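Local coordinates for protein glucoamylase (Thermoanaerobacterium thermosaccharolyticum, PDB 1LF6) that probably hydrolyses terminal alpha-1,4-linked glucose units one after another from the non-reducing ends of glucan chains, releasing beta-D-glucose, at residues 11-19 with 167-175; 192-200 with 234-242. All coordinates share one frame; numbering follows the deposited sequence.

Contact 1: residues 11-19 with 167-175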
loop_
_atom_site.group_PDB
_atom_site.type_symbol
_atom_site.label_atom_id
_atom_site.label_comp_id
_atom_site.label_asym_id
_atom_site.label_seq_id
_atom_site.Cartn_x
_atom_site.Cartn_y
_atom_site.Cartn_z
ATOM N N SER A 11 -38.166 -15.138 -2.394
ATOM C CA SER A 11 -37.055 -14.174 -2.148
ATOM C C SER A 11 -36.600 -13.534 -3.457
ATOM O O SER A 11 -36.887 -12.364 -3.716
ATOM C CB SER A 11 -35.874 -14.893 -1.483
ATOM O OG SER A 11 -34.831 -13.986 -1.163
ATOM N N ILE A 12 -35.896 -14.307 -4.278
ATOM C CA ILE A 12 -35.402 -13.814 -5.561
ATOM C C ILE A 12 -35.639 -14.854 -6.654
ATOM O O ILE A 12 -35.731 -16.048 -6.374
ATOM C CB ILE A 12 -33.885 -13.497 -5.493
ATOM C CG1 ILE A 12 -33.431 -12.826 -6.792
ATOM C CG2 ILE A 12 -33.092 -14.778 -5.249
ATOM C CD1 ILE A 12 -31.972 -12.421 -6.795
ATOM N N LYS A 13 -35.741 -14.391 -7.895
ATOM C CA LYS A 13 -35.959 -15.282 -9.026
ATOM C C LYS A 13 -34.798 -15.184 -10.010
ATOM O O LYS A 13 -34.802 -14.347 -10.913
ATOM C CB LYS A 13 -37.269 -14.932 -9.739
ATOM C CG LYS A 13 -37.577 -15.820 -10.938
ATOM C CD LYS A 13 -38.802 -15.326 -11.693
ATOM C CE LYS A 13 -39.064 -16.166 -12.934
ATOM N NZ LYS A 13 -40.191 -15.622 -13.747
ATOM N N ILE A 14 -33.805 -16.045 -9.828
ATOM C CA ILE A 14 -32.640 -16.058 -10.701
ATOM C C ILE A 14 -32.741 -17.171 -11.742
ATOM O O ILE A 14 -32.993 -18.329 -11.410
ATOM C CB ILE A 14 -31.334 -16.228 -9.876
ATOM C CG1 ILE A 14 -31.462 -17.413 -8.916
ATOM C CG2 ILE A 14 -31.047 -14.952 -9.091
ATOM C CD1 ILE A 14 -30.222 -17.661 -8.068
ATOM N N ASP A 15 -32.560 -16.805 -13.008
ATOM C CA ASP A 15 -32.628 -17.761 -14.108
ATOM C C ASP A 15 -31.311 -17.771 -14.872
ATOM O O ASP A 15 -30.891 -16.746 -15.410
ATOM C CB ASP A 15 -33.754 -17.382 -15.071
ATOM C CG ASP A 15 -35.107 -17.317 -14.394
ATOM O OD1 ASP A 15 -36.069 -16.851 -15.043
ATOM O OD2 ASP A 15 -35.215 -17.735 -13.221
ATOM N N ARG A 16 -30.661 -18.930 -14.922
ATOM C CA ARG A 16 -29.392 -19.062 -15.631
ATOM C C ARG A 16 -29.624 -19.719 -16.989
ATOM O O ARG A 16 -30.542 -20.521 -17.153
ATOM C CB ARG A 16 -28.405 -19.890 -14.799
ATOM C CG ARG A 16 -27.008 -19.987 -15.400
ATOM C CD ARG A 16 -26.033 -20.621 -14.417
ATOM N NE ARG A 16 -24.719 -20.851 -15.017
ATOM C CZ ARG A 16 -23.666 -21.329 -14.357
ATOM N NH1 ARG A 16 -22.514 -21.505 -14.989
ATOM N NH2 ARG A 16 -23.761 -21.626 -13.067
ATOM N N PHE A 17 -28.793 -19.368 -17.962
ATOM C CA PHE A 17 -28.919 -19.919 -19.304
ATOM C C PHE A 17 -27.565 -20.049 -19.989
ATOM O O PHE A 17 -26.715 -19.163 -19.881
ATOM C CB PHE A 17 -29.826 -19.028 -20.153
ATOM C CG PHE A 17 -29.451 -17.573 -20.115
ATOM C CD1 PHE A 17 -29.929 -16.744 -19.106
ATOM C CD2 PHE A 17 -28.601 -17.034 -21.075
ATOM C CE1 PHE A 17 -29.570 -15.400 -19.054
ATOM C CE2 PHE A 17 -28.235 -15.692 -21.031
ATOM C CZ PHE A 17 -28.721 -14.873 -20.018
ATOM N N ASN A 18 -27.369 -21.161 -20.690
ATOM C CA ASN A 18 -26.125 -21.402 -21.410
ATOM C C ASN A 18 -26.458 -21.621 -22.880
ATOM O O ASN A 18 -26.447 -22.745 -23.386
ATOM C CB ASN A 18 -25.394 -22.618 -20.828
ATOM C CG ASN A 18 -24.055 -22.864 -21.493
ATOM O OD1 ASN A 18 -23.357 -21.923 -21.872
ATOM N ND2 ASN A 18 -23.683 -24.132 -21.628
ATOM N N ASN A 19 -26.755 -20.519 -23.557
ATOM C CA ASN A 19 -27.121 -20.543 -24.962
ATOM C C ASN A 19 -25.926 -20.719 -25.892
ATOM O O ASN A 19 -25.993 -21.486 -26.854
ATOM C CB ASN A 19 -27.870 -19.254 -25.308
ATOM C CG ASN A 19 -29.139 -19.080 -24.485
ATOM O OD1 ASN A 19 -29.413 -17.994 -23.971
ATOM N ND2 ASN A 19 -29.921 -20.150 -24.361
ATOM N N GLU A 167 -14.449 -18.707 -14.037
ATOM C CA GLU A 167 -15.677 -19.153 -14.681
ATOM C C GLU A 167 -16.652 -17.998 -14.845
ATOM O O GLU A 167 -17.069 -17.384 -13.864
ATOM C CB GLU A 167 -16.339 -20.261 -13.859
ATOM C CG GLU A 167 -17.478 -20.973 -14.584
ATOM C CD GLU A 167 -18.143 -22.034 -13.730
ATOM O OE1 GLU A 167 -17.418 -22.791 -13.052
ATOM O OE2 GLU A 167 -19.390 -22.120 -13.742
ATOM N N GLY A 168 -17.011 -17.702 -16.091
ATOM C CA GLY A 168 -17.941 -16.621 -16.357
ATOM C C GLY A 168 -19.220 -17.111 -17.008
ATOM O O GLY A 168 -19.204 -18.058 -17.796
ATOM N N TYR A 169 -20.331 -16.464 -16.671
ATOM C CA TYR A 169 -21.635 -16.813 -17.219
ATOM C C TYR A 169 -22.629 -15.673 -17.008
ATOM O O TYR A 169 -22.308 -14.670 -16.367
ATOM C CB TYR A 169 -22.148 -18.106 -16.580
ATOM C CG TYR A 169 -22.161 -18.094 -15.069
ATOM C CD1 TYR A 169 -23.342 -17.865 -14.364
ATOM C CD2 TYR A 169 -20.995 -18.327 -14.343
ATOM C CE1 TYR A 169 -23.361 -17.874 -12.970
ATOM C CE2 TYR A 169 -21.000 -18.336 -12.953
ATOM C CZ TYR A 169 -22.183 -18.112 -12.274
ATOM O OH TYR A 169 -22.186 -18.140 -10.901
ATOM N N VAL A 170 -23.833 -15.826 -17.553
ATOM C CA VAL A 170 -24.850 -14.791 -17.431
ATOM C C VAL A 170 -26.148 -15.330 -16.836
ATOM O O VAL A 170 -26.563 -16.454 -17.124
ATOM C CB VAL A 170 -25.160 -14.162 -18.810
ATOM C CG1 VAL A 170 -26.044 -12.938 -18.645
ATOM C CG2 VAL A 170 -23.865 -13.799 -19.519
ATOM N N ILE A 171 -26.776 -14.524 -15.988
ATOM C CA ILE A 171 -28.036 -14.906 -15.371
ATOM C C ILE A 171 -28.989 -13.726 -15.451
ATOM O O ILE A 171 -28.673 -12.691 -16.041
ATOM C CB ILE A 171 -27.872 -15.280 -13.885
ATOM C CG1 ILE A 171 -27.381 -14.064 -13.097
ATOM C CG2 ILE A 171 -26.915 -16.449 -13.741
ATOM C CD1 ILE A 171 -27.428 -14.245 -11.594
ATOM N N LYS A 172 -30.159 -13.895 -14.853
ATOM C CA LYS A 172 -31.155 -12.846 -14.825
ATOM C C LYS A 172 -31.794 -12.896 -13.445
ATOM O O LYS A 172 -32.394 -13.902 -13.058
ATOM C CB LYS A 172 -32.199 -13.077 -15.919
ATOM C CG LYS A 172 -32.986 -11.833 -16.296
ATOM C CD LYS A 172 -33.911 -12.103 -17.473
ATOM C CE LYS A 172 -34.632 -10.841 -17.919
ATOM N NZ LYS A 172 -35.578 -11.096 -19.044
ATOM N N ALA A 173 -31.624 -11.819 -12.690
ATOM C CA ALA A 173 -32.182 -11.730 -11.351
ATOM C C ALA A 173 -33.264 -10.663 -11.368
ATOM O O ALA A 173 -32.978 -9.483 -11.573
ATOM C CB ALA A 173 -31.089 -11.368 -10.349
ATOM N N ASN A 174 -34.509 -11.084 -11.163
ATOM C CA ASN A 174 -35.637 -10.158 -11.168
ATOM C C ASN A 174 -35.588 -9.275 -12.413
ATOM O O ASN A 174 -35.608 -8.048 -12.322
ATOM C CB ASN A 174 -35.613 -9.296 -9.903
ATOM C CG ASN A 174 -35.954 -10.088 -8.652
ATOM O OD1 ASN A 174 -35.610 -11.266 -8.537
ATOM N ND2 ASN A 174 -36.619 -9.440 -7.704
ATOM N N ASN A 175 -35.511 -9.918 -13.574
ATOM C CA ASN A 175 -35.470 -9.218 -14.852
ATOM C C ASN A 175 -34.254 -8.314 -15.005
ATOM O O ASN A 175 -34.282 -7.341 -15.760
ATOM C CB ASN A 175 -36.747 -8.398 -15.040
ATOM C CG ASN A 175 -37.995 -9.251 -14.981
ATOM O OD1 ASN A 175 -38.132 -10.224 -15.728
ATOM N ND2 ASN A 175 -38.916 -8.894 -14.093
HETATM O O HOH W 1 -24.555 -18.570 -18.647
#
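Ile-14 faces Ala-173 as an antiparallel non-hydrogen-bonded pair, and the axes of strands 14-16 and 167-173 approach to 4.6 Å with their directions 151° apart. Asp-15 N donates to Lys-172 O at 2.9 Å; the bond from Lys-172 N back to Asp-15 O is weak. Asn-174 meets Lys-13 with both side chain and backbone: Asn-174 OD1 receives Lys-13 N nearly along the C=O axis, at 3.2 Å, while Asn-174 N donates to Lys-13 O.

Arg-16 reaches back along the partner strand. With CG anti to the backbone N (chi1 -175°) and the chain extended to NE, its guanidinium lies flat on the Tyr-169 ring, planes 14° apart and Arg-16 CZ 3.6 Å from the ring centroid, a stacked cation-pi pair. At the guanidinium edge, Arg-16 NH1 forms a salt bridge with Glu-167 OE2 at 3.4 Å, its hydrogen bond weak. Tyr-169 OH is hydrogen-bonded to Asp-254 OD2, which probably helps hold the ring under the arginine. Phe-17 places CZ against Val-170 CG1 (3.6 Å), and a water joins Phe-17 O to Val-170 N. This is a short antiparallel edge strand added to a sheet of the N-terminal beta-sandwich domain.

Contact 2: residues 192-200 with 234-242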
loop_
_atom_site.group_PDB
_atom_site.type_symbol
_atom_site.label_atom_id
_atom_site.label_comp_id
_atom_site.label_asym_id
_atom_site.label_seq_id
_atom_site.Cartn_x
_atom_site.Cartn_y
_atom_site.Cartn_z
ATOM N N SER A 192 -26.197 -3.278 -14.366
ATOM C CA SER A 192 -26.374 -1.919 -14.869
ATOM C C SER A 192 -27.781 -1.446 -14.512
ATOM O O SER A 192 -28.739 -2.208 -14.626
ATOM C CB SER A 192 -26.189 -1.897 -16.388
ATOM O OG SER A 192 -26.335 -0.587 -16.903
ATOM N N ASN A 193 -27.907 -0.195 -14.077
ATOM C CA ASN A 193 -29.212 0.339 -13.711
ATOM C C ASN A 193 -30.107 0.442 -14.947
ATOM O O ASN A 193 -31.335 0.435 -14.841
ATOM C CB ASN A 193 -29.064 1.710 -13.038
ATOM C CG ASN A 193 -28.627 2.795 -14.001
ATOM O OD1 ASN A 193 -27.699 2.612 -14.786
ATOM N ND2 ASN A 193 -29.291 3.943 -13.936
ATOM N N ILE A 194 -29.483 0.523 -16.119
ATOM C CA ILE A 194 -30.219 0.611 -17.373
ATOM C C ILE A 194 -30.035 -0.666 -18.185
ATOM O O ILE A 194 -30.441 -0.736 -19.345
ATOM C CB ILE A 194 -29.742 1.792 -18.234
ATOM C CG1 ILE A 194 -28.251 1.649 -18.535
ATOM C CG2 ILE A 194 -30.037 3.096 -17.527
ATOM C CD1 ILE A 194 -27.742 2.622 -19.582
ATOM N N GLY A 195 -29.416 -1.669 -17.573
ATOM C CA GLY A 195 -29.194 -2.929 -18.259
ATOM C C GLY A 195 -28.117 -2.843 -19.326
ATOM O O GLY A 195 -27.388 -1.851 -19.401
ATOM N N TRP A 196 -28.019 -3.877 -20.160
ATOM C CA TRP A 196 -27.016 -3.914 -21.220
ATOM C C TRP A 196 -27.656 -3.972 -22.601
ATOM O O TRP A 196 -28.735 -4.540 -22.772
ATOM C CB TRP A 196 -26.105 -5.135 -21.053
ATOM C CG TRP A 196 -25.669 -5.384 -19.646
ATOM C CD1 TRP A 196 -26.147 -6.338 -18.793
ATOM C CD2 TRP A 196 -24.675 -4.658 -18.918
ATOM N NE1 TRP A 196 -25.511 -6.254 -17.580
ATOM C CE2 TRP A 196 -24.602 -5.230 -17.627
ATOM C CE3 TRP A 196 -23.839 -3.578 -19.227
ATOM C CZ2 TRP A 196 -23.723 -4.757 -16.647
ATOM C CZ3 TRP A 196 -22.964 -3.109 -18.252
ATOM C CH2 TRP A 196 -22.915 -3.700 -16.976
ATOM N N LYS A 197 -26.980 -3.386 -23.582
ATOM C CA LYS A 197 -27.465 -3.397 -24.952
ATOM C C LYS A 197 -26.995 -4.705 -25.576
ATOM O O LYS A 197 -27.410 -5.077 -26.672
ATOM C CB LYS A 197 -26.884 -2.214 -25.728
ATOM C CG LYS A 197 -27.372 -2.121 -27.164
ATOM C CD LYS A 197 -26.852 -0.870 -27.856
ATOM C CE LYS A 197 -27.426 -0.746 -29.261
ATOM N NZ LYS A 197 -26.990 0.513 -29.929
ATOM N N GLY A 198 -26.121 -5.397 -24.852
ATOM C CA GLY A 198 -25.578 -6.662 -25.317
ATOM C C GLY A 198 -24.428 -7.089 -24.421
ATOM O O GLY A 198 -23.787 -6.246 -23.791
ATOM N N TYR A 199 -24.164 -8.391 -24.357
ATOM C CA TYR A 199 -23.086 -8.909 -23.523
ATOM C C TYR A 199 -22.314 -10.034 -24.202
ATOM O O TYR A 199 -22.769 -10.604 -25.195
ATOM C CB TYR A 199 -23.656 -9.408 -22.193
ATOM C CG TYR A 199 -24.760 -10.436 -22.348
ATOM C CD1 TYR A 199 -24.482 -11.731 -22.789
ATOM C CD2 TYR A 199 -26.087 -10.104 -22.079
ATOM C CE1 TYR A 199 -25.499 -12.670 -22.960
ATOM C CE2 TYR A 199 -27.111 -11.032 -22.246
ATOM C CZ TYR A 199 -26.813 -12.312 -22.688
ATOM O OH TYR A 199 -27.831 -13.230 -22.860
ATOM N N SER A 200 -21.144 -10.349 -23.653
ATOM C CA SER A 200 -20.301 -11.414 -24.187
ATOM C C SER A 200 -19.143 -11.727 -23.246
ATOM O O SER A 200 -18.423 -10.831 -22.800
ATOM C CB SER A 200 -19.747 -11.025 -25.560
ATOM O OG SER A 200 -18.986 -12.083 -26.115
ATOM N N ALA A 234 -19.576 -5.815 -22.276
ATOM C CA ALA A 234 -20.962 -5.429 -22.482
ATOM C C ALA A 234 -21.025 -4.061 -23.134
ATOM O O ALA A 234 -20.157 -3.214 -22.914
ATOM C CB ALA A 234 -21.707 -5.408 -21.149
ATOM N N GLU A 235 -22.046 -3.855 -23.954
ATOM C CA GLU A 235 -22.232 -2.579 -24.620
ATOM C C GLU A 235 -23.270 -1.776 -23.848
ATOM O O GLU A 235 -24.252 -2.322 -23.340
ATOM C CB GLU A 235 -22.687 -2.787 -26.069
ATOM C CG GLU A 235 -23.112 -1.508 -26.785
ATOM C CD GLU A 235 -23.236 -1.696 -28.288
ATOM O OE1 GLU A 235 -23.735 -2.759 -28.714
ATOM O OE2 GLU A 235 -22.840 -0.778 -29.040
ATOM N N ILE A 236 -23.030 -0.475 -23.741
ATOM C CA ILE A 236 -23.940 0.410 -23.034
ATOM C C ILE A 236 -24.841 1.081 -24.067
ATOM O O ILE A 236 -24.353 1.673 -25.030
ATOM C CB ILE A 236 -23.159 1.493 -22.255
ATOM C CG1 ILE A 236 -22.138 0.832 -21.321
ATOM C CG2 ILE A 236 -24.123 2.366 -21.466
ATOM C CD1 ILE A 236 -22.748 -0.077 -20.274
ATOM N N ASP A 237 -26.150 0.975 -23.871
ATOM C CA ASP A 237 -27.105 1.580 -24.796
ATOM C C ASP A 237 -27.119 3.090 -24.557
ATOM O O ASP A 237 -27.863 3.583 -23.708
ATOM C CB ASP A 237 -28.508 1.012 -24.559
ATOM C CG ASP A 237 -29.479 1.364 -25.677
ATOM O OD1 ASP A 237 -29.394 2.490 -26.215
ATOM O OD2 ASP A 237 -30.335 0.519 -26.010
ATOM N N LEU A 238 -26.293 3.815 -25.304
ATOM C CA LEU A 238 -26.207 5.262 -25.163
ATOM C C LEU A 238 -27.514 5.968 -25.504
ATOM O O LEU A 238 -27.904 6.922 -24.828
ATOM C CB LEU A 238 -25.084 5.818 -26.043
ATOM C CG LEU A 238 -23.650 5.492 -25.617
ATOM C CD1 LEU A 238 -22.671 6.058 -26.638
ATOM C CD2 LEU A 238 -23.379 6.075 -24.235
ATOM N N THR A 239 -28.191 5.502 -26.548
ATOM C CA THR A 239 -29.447 6.116 -26.953
ATOM C C THR A 239 -30.479 6.036 -25.832
ATOM O O THR A 239 -31.467 6.767 -25.841
ATOM C CB THR A 239 -30.021 5.448 -28.219
ATOM O OG1 THR A 239 -30.488 4.130 -27.905
ATOM C CG2 THR A 239 -28.949 5.361 -29.299
ATOM N N LYS A 240 -30.249 5.156 -24.864
ATOM C CA LYS A 240 -31.172 5.019 -23.744
ATOM C C LYS A 240 -30.835 6.007 -22.626
ATOM O O LYS A 240 -31.727 6.495 -21.922
ATOM C CB LYS A 240 -31.158 3.587 -23.210
ATOM C CG LYS A 240 -32.142 3.373 -22.073
ATOM C CD LYS A 240 -32.768 1.988 -22.114
ATOM C CE LYS A 240 -31.745 0.893 -21.897
ATOM N NZ LYS A 240 -32.386 -0.450 -21.944
ATOM N N ASN A 241 -29.545 6.292 -22.466
ATOM C CA ASN A 241 -29.066 7.243 -21.462
ATOM C C ASN A 241 -27.542 7.324 -21.516
ATOM O O ASN A 241 -26.856 6.303 -21.449
ATOM C CB ASN A 241 -29.500 6.834 -20.050
ATOM C CG ASN A 241 -29.595 8.024 -19.105
ATOM O OD1 ASN A 241 -28.773 8.941 -19.156
ATOM N ND2 ASN A 241 -30.599 8.013 -18.236
ATOM N N SER A 242 -27.018 8.540 -21.645
ATOM C CA SER A 242 -25.574 8.738 -21.706
ATOM C C SER A 242 -24.958 8.664 -20.307
ATOM O O SER A 242 -23.741 8.615 -20.159
ATOM C CB SER A 242 -25.253 10.091 -22.345
ATOM O OG SER A 242 -25.803 11.155 -21.587
HETATM O O HOH W 2 -27.161 -0.478 -21.909
HETATM O O HOH W 3 -24.804 -0.443 -30.923
#
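Lys-197 runs alongside Glu-235, its CG anti to the backbone N (chi1 -178°) and both chains extended and pointing the same way. Lys-197 CB rests 3.8 Å from Asp-237 CB and also nears Glu-235 O; CG passes between the carboxylates, near Glu-235 OE1 and Asp-237 OD2. Lys-197 CD packs on Glu-235 CD at 3.7 Å. At the tip, Lys-197 NZ stays 4.4 Å from Glu-235 OE2, beyond a salt bridge. A water spans the pair, accepting from NZ and donating to OE2. An alanine in place of Glu-235 would probably leave that water without its carboxylate acceptor and the lysine methylenes without their flanking chain.

Beneath this pair the backbones are joined by Lys-197 N to Glu-235 O (2.9 Å, 165° at the hydrogen) and Glu-235 N to Gly-198 O. Around the Trp-196 indole, Ser-192 CB lies over one face toward the rim, Ala-234 CB comes within 3.4 Å of Trp-196 CE3, and Ile-236 CD1 meets the edge at Trp-196 CZ3 (3.7 Å). Trp-196 NE1 hydrogen-bonds to Glu-177 O. Lys-240 NZ bonds weakly to Ile-194 O. Backbone bonds and apolar contacts thus carry most of the direct contact; one water bridges Gly-195 O and Asp-237 N, another the Lys-197 and Glu-235 charges, whose attraction is probably weaker than in a direct salt bridge.

In the fold
From the N terminus, segments 11-19 and 167-175 are 148 residues apart at their nearest ends, so contact 1 closes a long loop that takes in much of the N-terminal domain. Contact 2 opens only after it has closed, and spans just 34 residues; the two are in series, neither nested nor crossed. They belong to different sheets: contact 1 adds to the antiparallel sheet that includes strand 166-173, while contact 2 sets strand 198-203, outermost within this chain, on the sheet of strand 230-236. Their centres lie about 17 Å apart, yet they touch through Tyr-199: Tyr-199 OH is 3.1 Å from Phe-17 CE2 and Tyr-199 CD1 is 3.9 Å from Val-170 CG2, joining the two sheets of the sandwich.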